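Local coordinates for uncharacterized conserved protein (Ruegeria pomeroyi DSS-3, PDB 3IUS), which is of unknown function but probably binds an NAD-type dinucleotide on a Rossmann fold of the epimerase/dehydratase kind, at residues 9-14 against 65-70; 30-35 against 48-53; 176-181 against 250-255. One frame throughout, in Å; residues are numbered along the deposited sequence.

Interaction 1 (9-14 against 65-70)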
# COMPACT_ATOMS: atom_id res chain seq x y z
N LEU A 9 6.42 -11.47 11.35
CA LEU A 9 7.55 -11.33 10.44
C LEU A 9 7.12 -10.51 9.23
O LEU A 9 6.17 -10.86 8.52
CB LEU A 9 8.06 -12.71 10.01
CG LEU A 9 9.20 -12.76 8.98
CD1 LEU A 9 10.36 -11.86 9.39
CD2 LEU A 9 9.66 -14.20 8.79
N SER A 10 7.81 -9.40 9.00
CA SER A 10 7.42 -8.44 7.99
C SER A 10 8.51 -8.35 6.92
O SER A 10 9.60 -7.84 7.18
CB SER A 10 7.21 -7.08 8.67
OG SER A 10 7.02 -6.02 7.74
N PHE A 11 8.22 -8.88 5.74
CA PHE A 11 9.18 -8.87 4.63
C PHE A 11 9.12 -7.54 3.91
O PHE A 11 8.05 -7.10 3.48
CB PHE A 11 8.88 -10.00 3.64
CG PHE A 11 9.09 -11.37 4.19
CD1 PHE A 11 10.33 -11.99 4.10
CD2 PHE A 11 8.05 -12.06 4.79
CE1 PHE A 11 10.53 -13.26 4.61
CE2 PHE A 11 8.24 -13.33 5.30
CZ PHE A 11 9.48 -13.93 5.21
N GLY A 12 10.27 -6.90 3.75
CA GLY A 12 10.31 -5.58 3.15
C GLY A 12 9.63 -4.59 4.07
O GLY A 12 8.71 -3.88 3.67
N HIS A 13 10.08 -4.57 5.32
CA HIS A 13 9.53 -3.70 6.36
C HIS A 13 9.84 -2.24 6.05
O HIS A 13 10.82 -1.69 6.56
CB HIS A 13 10.14 -4.08 7.70
CG HIS A 13 9.43 -3.50 8.88
ND1 HIS A 13 8.28 -4.06 9.40
CD2 HIS A 13 9.70 -2.43 9.66
CE1 HIS A 13 7.88 -3.35 10.44
NE2 HIS A 13 8.72 -2.36 10.62
N GLY A 14 9.01 -1.62 5.22
CA GLY A 14 9.25 -0.26 4.78
C GLY A 14 8.27 0.76 5.36
O GLY A 14 7.79 0.61 6.48
N THR A 65 3.82 -16.07 14.14
CA THR A 65 2.37 -16.28 14.11
C THR A 65 1.71 -15.49 12.99
O THR A 65 0.64 -15.86 12.48
CB THR A 65 1.70 -15.90 15.46
OG1 THR A 65 1.95 -14.52 15.76
CG2 THR A 65 2.23 -16.76 16.59
N HIS A 66 2.34 -14.40 12.59
CA HIS A 66 1.77 -13.52 11.59
C HIS A 66 2.83 -13.21 10.54
O HIS A 66 3.99 -12.97 10.87
CB HIS A 66 1.27 -12.23 12.23
CG HIS A 66 0.11 -12.42 13.16
ND1 HIS A 66 0.22 -13.08 14.37
CD2 HIS A 66 -1.17 -12.02 13.07
CE1 HIS A 66 -0.95 -13.09 14.97
NE2 HIS A 66 -1.82 -12.46 14.20
N LEU A 67 2.42 -13.21 9.27
CA LEU A 67 3.27 -12.82 8.15
C LEU A 67 2.72 -11.58 7.45
O LEU A 67 1.53 -11.51 7.16
CB LEU A 67 3.37 -13.95 7.13
CG LEU A 67 4.66 -14.73 6.95
CD1 LEU A 67 5.36 -14.99 8.27
CD2 LEU A 67 4.39 -16.04 6.19
N LEU A 68 3.58 -10.62 7.18
CA LEU A 68 3.21 -9.47 6.36
C LEU A 68 4.19 -9.35 5.19
O LEU A 68 5.40 -9.52 5.38
CB LEU A 68 3.19 -8.19 7.19
CG LEU A 68 2.86 -6.91 6.41
CD1 LEU A 68 1.42 -6.92 5.90
CD2 LEU A 68 3.11 -5.66 7.26
N ILE A 69 3.68 -9.07 4.00
CA ILE A 69 4.51 -8.99 2.80
C ILE A 69 4.35 -7.66 2.09
O ILE A 69 3.29 -7.37 1.55
CB ILE A 69 4.15 -10.10 1.80
CG1 ILE A 69 4.08 -11.46 2.49
CG2 ILE A 69 5.11 -10.10 0.62
CD1 ILE A 69 5.42 -12.01 2.90
N SER A 70 5.41 -6.86 2.08
CA SER A 70 5.42 -5.57 1.38
C SER A 70 6.29 -5.63 0.13
O SER A 70 6.43 -4.64 -0.58
CB SER A 70 5.95 -4.46 2.30
OG SER A 70 5.12 -4.24 3.43
O HOH W 1 6.10 -5.98 5.25
O HOH W 2 6.18 -1.75 4.23
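F11 lies alongside I69, the two side chains pointing the same way. The methyl I69 CD1 sits 3.2 Å from F11 CD2, a tight approach that is oblique to the ring. F11 CG lies anti to its own carbonyl carbon (chi1 -67°), which swings the ring back along the strand, and the ring edge meets L67 CG, 4.2 Å from F11 CE2. L9 adds its CB against L67 CD1 on this same side of the sheet, and V80, L84 and I88 of helix 79-90 pack against F11, L67 and I69.

S10 and L68 occupy the other side. Here S10 OG reaches H13 ND1 in the plane of the imidazole at 2.9 Å, while the far nitrogen of that ring, H13 NE2, is held by S21 and S47. One water ties the strand ends together, bonded to S10 OG, F11 O and S70 OG; a second water links S70 OG to G14 N.

Between the two faces the backbones run parallel, 14° apart. L9 N gives to H66 O, L68 N to L9 O, F11 N to L68 O and S70 N to F11 O, all nearly straight. Beyond F11 the chain turns away through G12, whose positive phi suits a residue without a side chain, and S70 CB comes to 3.1 Å from G12 O. Strand, glycine turn and following helix match a GxGxxA-type pattern at G12, G14 and A17, consistent with the dinucleotide-binding turn at the carboxyl edge of a Rossmann sheet.

Interaction 2 (30-35 against 48-53); sequences RIIGTS and GAEPLL. With FMT (formic acid), chain D.
R30 and E50 cross at about a right angle, and the arginine takes the carboxylate side-on, one nitrogen to each oxygen. R30 NE gives to E50 OE1 at 2.8 Å and R30 NH2 to E50 OE2 at 3.0 Å. Both oxygens lie close to the guanidinium plane, but the two flat groups are turned 38° apart: E50 OE2 uses its syn lone pair, whereas E50 OE1 is met from above the carboxylate plane. R30 is extended from CG to NE, with CG anti to its backbone N (chi1 177°), and this carries the guanidinium out from the sheet beside I32, whose CD1 rests over the centre of one face.

I32 also meets L52 obliquely, its CG2 branch 3.5 Å from L52 CD1. On the reverse side I31 CG2 packs against A49 CB at 3.6 Å, next to the bare backbone of G33. These strands are the two arms of a right-handed beta-alpha-beta crossover through helix 41-46, which ends in a Schellman motif at G48; M41 and I44 of the helix touch S35. In the backbone ladder E50 N bonds to I31 O, G33 N to E50 O, L52 N to G33 O and S35 N to L52 O. A water bridges I31 N and G48 O at the start of the pair.

T34 OG1 turns to the other neighbour, strand 7-11, and accepts from G12 N just beyond it. At the far end S35 OG donates to O1 of a formic acid molecule at 2.9 Å, and also bonds with the backbone N of N37.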
# COMPACT_ATOMS: atom_id res chain seq x y z
N ARG A 30 5.94 -8.85 19.20
CA ARG A 30 7.30 -8.94 18.70
C ARG A 30 7.26 -8.82 17.18
O ARG A 30 6.55 -9.58 16.52
CB ARG A 30 7.94 -10.27 19.09
CG ARG A 30 9.34 -10.45 18.53
CD ARG A 30 9.87 -11.85 18.73
NE ARG A 30 11.22 -11.99 18.18
CZ ARG A 30 11.73 -13.14 17.75
NH1 ARG A 30 11.02 -14.25 17.82
NH2 ARG A 30 12.96 -13.16 17.26
N ILE A 31 8.00 -7.87 16.63
CA ILE A 31 8.06 -7.68 15.18
C ILE A 31 9.48 -7.88 14.66
O ILE A 31 10.45 -7.40 15.25
CB ILE A 31 7.55 -6.29 14.74
CG1 ILE A 31 6.15 -6.00 15.29
CG2 ILE A 31 7.55 -6.18 13.22
CD1 ILE A 31 6.17 -5.44 16.69
N ILE A 32 9.59 -8.61 13.55
CA ILE A 32 10.84 -8.83 12.84
C ILE A 32 10.70 -8.27 11.43
O ILE A 32 9.81 -8.69 10.69
CB ILE A 32 11.16 -10.33 12.76
CG1 ILE A 32 11.15 -10.95 14.15
CG2 ILE A 32 12.49 -10.57 12.05
CD1 ILE A 32 11.10 -12.46 14.14
N GLY A 33 11.55 -7.32 11.06
CA GLY A 33 11.42 -6.68 9.76
C GLY A 33 12.65 -6.87 8.89
O GLY A 33 13.78 -6.73 9.36
N THR A 34 12.44 -7.19 7.62
CA THR A 34 13.55 -7.40 6.70
C THR A 34 13.71 -6.25 5.72
O THR A 34 12.75 -5.54 5.41
CB THR A 34 13.39 -8.70 5.90
OG1 THR A 34 12.59 -8.45 4.74
CG2 THR A 34 12.74 -9.79 6.75
N SER A 35 14.93 -6.09 5.23
CA SER A 35 15.22 -5.17 4.14
C SER A 35 16.40 -5.71 3.35
O SER A 35 17.25 -6.41 3.90
CB SER A 35 15.55 -3.78 4.68
OG SER A 35 15.91 -2.91 3.61
N GLY A 48 10.51 -0.28 15.88
CA GLY A 48 10.11 -1.27 16.88
C GLY A 48 10.26 -2.71 16.44
O GLY A 48 9.76 -3.62 17.10
N ALA A 49 10.94 -2.93 15.32
CA ALA A 49 11.15 -4.27 14.79
C ALA A 49 12.62 -4.68 14.86
O ALA A 49 13.52 -3.84 14.77
CB ALA A 49 10.64 -4.36 13.35
N GLU A 50 12.86 -5.98 15.03
CA GLU A 50 14.20 -6.56 14.93
C GLU A 50 14.63 -6.63 13.46
O GLU A 50 14.01 -7.35 12.67
CB GLU A 50 14.21 -7.97 15.51
CG GLU A 50 13.74 -8.06 16.94
CD GLU A 50 13.54 -9.50 17.39
OE1 GLU A 50 12.90 -9.72 18.44
OE2 GLU A 50 14.04 -10.41 16.69
N PRO A 51 15.70 -5.91 13.09
CA PRO A 51 16.11 -5.79 11.69
C PRO A 51 16.81 -7.04 11.18
O PRO A 51 17.70 -7.57 11.85
CB PRO A 51 17.10 -4.62 11.70
CG PRO A 51 17.16 -4.11 13.12
CD PRO A 51 16.63 -5.21 13.99
N LEU A 52 16.42 -7.50 9.99
CA LEU A 52 17.09 -8.60 9.32
C LEU A 52 17.49 -8.17 7.92
O LEU A 52 16.70 -7.54 7.21
CB LEU A 52 16.18 -9.82 9.22
CG LEU A 52 15.97 -10.69 10.46
CD1 LEU A 52 15.09 -11.87 10.09
CD2 LEU A 52 17.31 -11.17 10.98
N LEU A 53 18.70 -8.54 7.51
CA LEU A 53 19.15 -8.29 6.15
C LEU A 53 18.74 -9.46 5.26
O LEU A 53 19.08 -10.60 5.54
CB LEU A 53 20.67 -8.10 6.12
CG LEU A 53 21.31 -7.64 4.81
CD1 LEU A 53 20.71 -6.32 4.35
CD2 LEU A 53 22.82 -7.52 5.00
C FMT D . 12.99 -1.52 4.16
O1 FMT D . 13.80 -0.88 3.50
O2 FMT D . 12.49 -2.59 3.80
O HOH W 3 9.42 -5.86 18.25

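Interaction 3 (176-181 against 250-255)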
# COMPACT_ATOMS: atom_id res chain seq x y z
N PRO A 176 -8.21 14.34 -19.15
CA PRO A 176 -9.65 14.52 -18.97
C PRO A 176 -10.27 13.30 -18.29
O PRO A 176 -10.02 12.18 -18.72
CB PRO A 176 -10.18 14.63 -20.40
CG PRO A 176 -9.01 15.07 -21.20
CD PRO A 176 -7.83 14.40 -20.57
N GLY A 177 -11.04 13.55 -17.23
CA GLY A 177 -11.75 12.50 -16.52
C GLY A 177 -10.90 11.71 -15.55
O GLY A 177 -11.43 10.93 -14.76
N GLN A 178 -9.58 11.89 -15.60
CA GLN A 178 -8.67 11.09 -14.78
C GLN A 178 -8.82 11.34 -13.28
O GLN A 178 -8.83 12.47 -12.82
CB GLN A 178 -7.22 11.33 -15.18
CG GLN A 178 -6.23 10.44 -14.45
CD GLN A 178 -6.22 9.03 -14.99
OE1 GLN A 178 -6.13 8.82 -16.20
NE2 GLN A 178 -6.32 8.05 -14.11
N VAL A 179 -8.94 10.26 -12.52
CA VAL A 179 -8.85 10.36 -11.08
C VAL A 179 -7.88 9.30 -10.58
O VAL A 179 -7.67 8.28 -11.24
CB VAL A 179 -10.23 10.16 -10.41
CG1 VAL A 179 -11.20 11.24 -10.86
CG2 VAL A 179 -10.77 8.78 -10.74
N PHE A 180 -7.27 9.54 -9.42
CA PHE A 180 -6.43 8.54 -8.77
C PHE A 180 -6.96 8.19 -7.38
O PHE A 180 -7.57 9.01 -6.71
CB PHE A 180 -4.98 9.01 -8.66
CG PHE A 180 -4.26 9.06 -9.98
CD1 PHE A 180 -4.42 8.04 -10.90
CD2 PHE A 180 -3.41 10.10 -10.27
CE1 PHE A 180 -3.75 8.07 -12.11
CE2 PHE A 180 -2.73 10.14 -11.48
CZ PHE A 180 -2.90 9.13 -12.40
N SER A 181 -6.73 6.95 -6.95
CA SER A 181 -7.11 6.58 -5.61
C SER A 181 -5.95 6.82 -4.64
O SER A 181 -4.79 6.55 -4.97
CB SER A 181 -7.52 5.11 -5.55
OG SER A 181 -8.43 4.81 -6.59
N SER A 250 -3.01 5.80 -18.06
CA SER A 250 -3.57 4.92 -19.08
C SER A 250 -4.69 4.05 -18.54
O SER A 250 -5.30 3.28 -19.27
CB SER A 250 -2.48 4.03 -19.69
OG SER A 250 -2.01 3.09 -18.73
N GLU A 251 -4.95 4.16 -17.24
CA GLU A 251 -6.01 3.40 -16.60
C GLU A 251 -6.79 4.32 -15.68
O GLU A 251 -6.21 5.07 -14.91
CB GLU A 251 -5.44 2.25 -15.78
CG GLU A 251 -4.77 1.16 -16.58
CD GLU A 251 -4.28 0.02 -15.71
OE1 GLU A 251 -3.93 0.26 -14.54
OE2 GLU A 251 -4.24 -1.13 -16.21
N ASN A 252 -8.12 4.25 -15.75
CA ASN A 252 -8.95 5.08 -14.90
C ASN A 252 -10.08 4.27 -14.28
O ASN A 252 -10.85 3.65 -15.00
CB ASN A 252 -9.51 6.25 -15.70
CG ASN A 252 -10.08 7.33 -14.82
OD1 ASN A 252 -9.54 7.63 -13.75
ND2 ASN A 252 -11.19 7.92 -15.25
N LYS A 253 -10.17 4.28 -12.96
CA LYS A 253 -11.27 3.62 -12.26
C LYS A 253 -11.55 4.29 -10.91
O LYS A 253 -10.78 5.14 -10.46
CB LYS A 253 -10.97 2.14 -12.06
CG LYS A 253 -9.97 1.83 -10.95
CD LYS A 253 -8.54 1.84 -11.44
CE LYS A 253 -7.57 1.47 -10.32
NZ LYS A 253 -6.16 1.70 -10.74
N ARG A 254 -12.65 3.91 -10.27
CA ARG A 254 -12.96 4.38 -8.93
C ARG A 254 -13.15 3.13 -8.11
O ARG A 254 -13.80 2.20 -8.56
CB ARG A 254 -14.23 5.24 -8.93
CG ARG A 254 -14.02 6.63 -9.53
CD ARG A 254 -15.34 7.38 -9.58
NE ARG A 254 -15.16 8.80 -9.91
CZ ARG A 254 -14.99 9.25 -11.14
NH1 ARG A 254 -14.96 8.40 -12.16
NH2 ARG A 254 -14.84 10.55 -11.36
N VAL A 255 -12.53 3.08 -6.93
CA VAL A 255 -12.47 1.84 -6.16
C VAL A 255 -13.32 1.93 -4.90
O VAL A 255 -13.16 2.86 -4.10
CB VAL A 255 -11.01 1.50 -5.76
CG1 VAL A 255 -10.96 0.15 -5.05
CG2 VAL A 255 -10.10 1.52 -6.99
O HOH W 4 -13.93 11.53 -13.99
O HOH W 5 -7.90 5.66 -11.59
O HOH W 6 -9.60 6.58 -8.38
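N252 and Q178 carry the direct hydrogen bonds, their side chains sliding past each other in opposite directions with the amide planes 60° apart. N252 OD1 accepts from V179 N at 3.0 Å in an almost straight bond (176°), and N252 ND2 gives a weak one to G177 O. In return Q178 NE2 reaches E251 O at 3.1 Å, the carbonyl oxygen lying in the plane of the glutamine amide. A bend at chi2 (77°) folds the Q178 chain back, and the same NE2 also gives to V179 O.

Waters make the second set of links. One joins G177 O to R254 NH2, another V179 O to K253 N, and a third S181 OG to K253 O.

Van der Waals packing centres on V179. Its CG2 stands over one face of the R254 guanidinium and CG1 lies 3.7 Å from R254 NH2, while R254 NH1 is bonded to G112 O. Further along, S181 OG touches V255 CG2 at 3.7 Å.

The loop 176-181 meets 250-255, whose last two residues are strand, without pairing as strands: each direct bond across sets a side-chain amide against a backbone N-H or C=O, and waters bridge other polar groups.

How the interactions relate
Interactions 1 and 2 are adjoining parts of one parallel sheet, their centres about 9 Å apart. Strand 7-11 pairs with 66-69 on one flank and with 30-35 on the other, and the second seam brings S10 N to 2.7 Å from I32 O and H13 N to 2.8 Å from T34 O. Around G12 and S35 the two contacts share the rim where the formic acid, probably from the crystallisation liquor, is bound; by family resemblance a dinucleotide could lie there. Interaction 3 is remote, across the chain's centre: its centre is about 29 Å from that of interaction 1 and about 36 Å from that of interaction 2, and it touches neither.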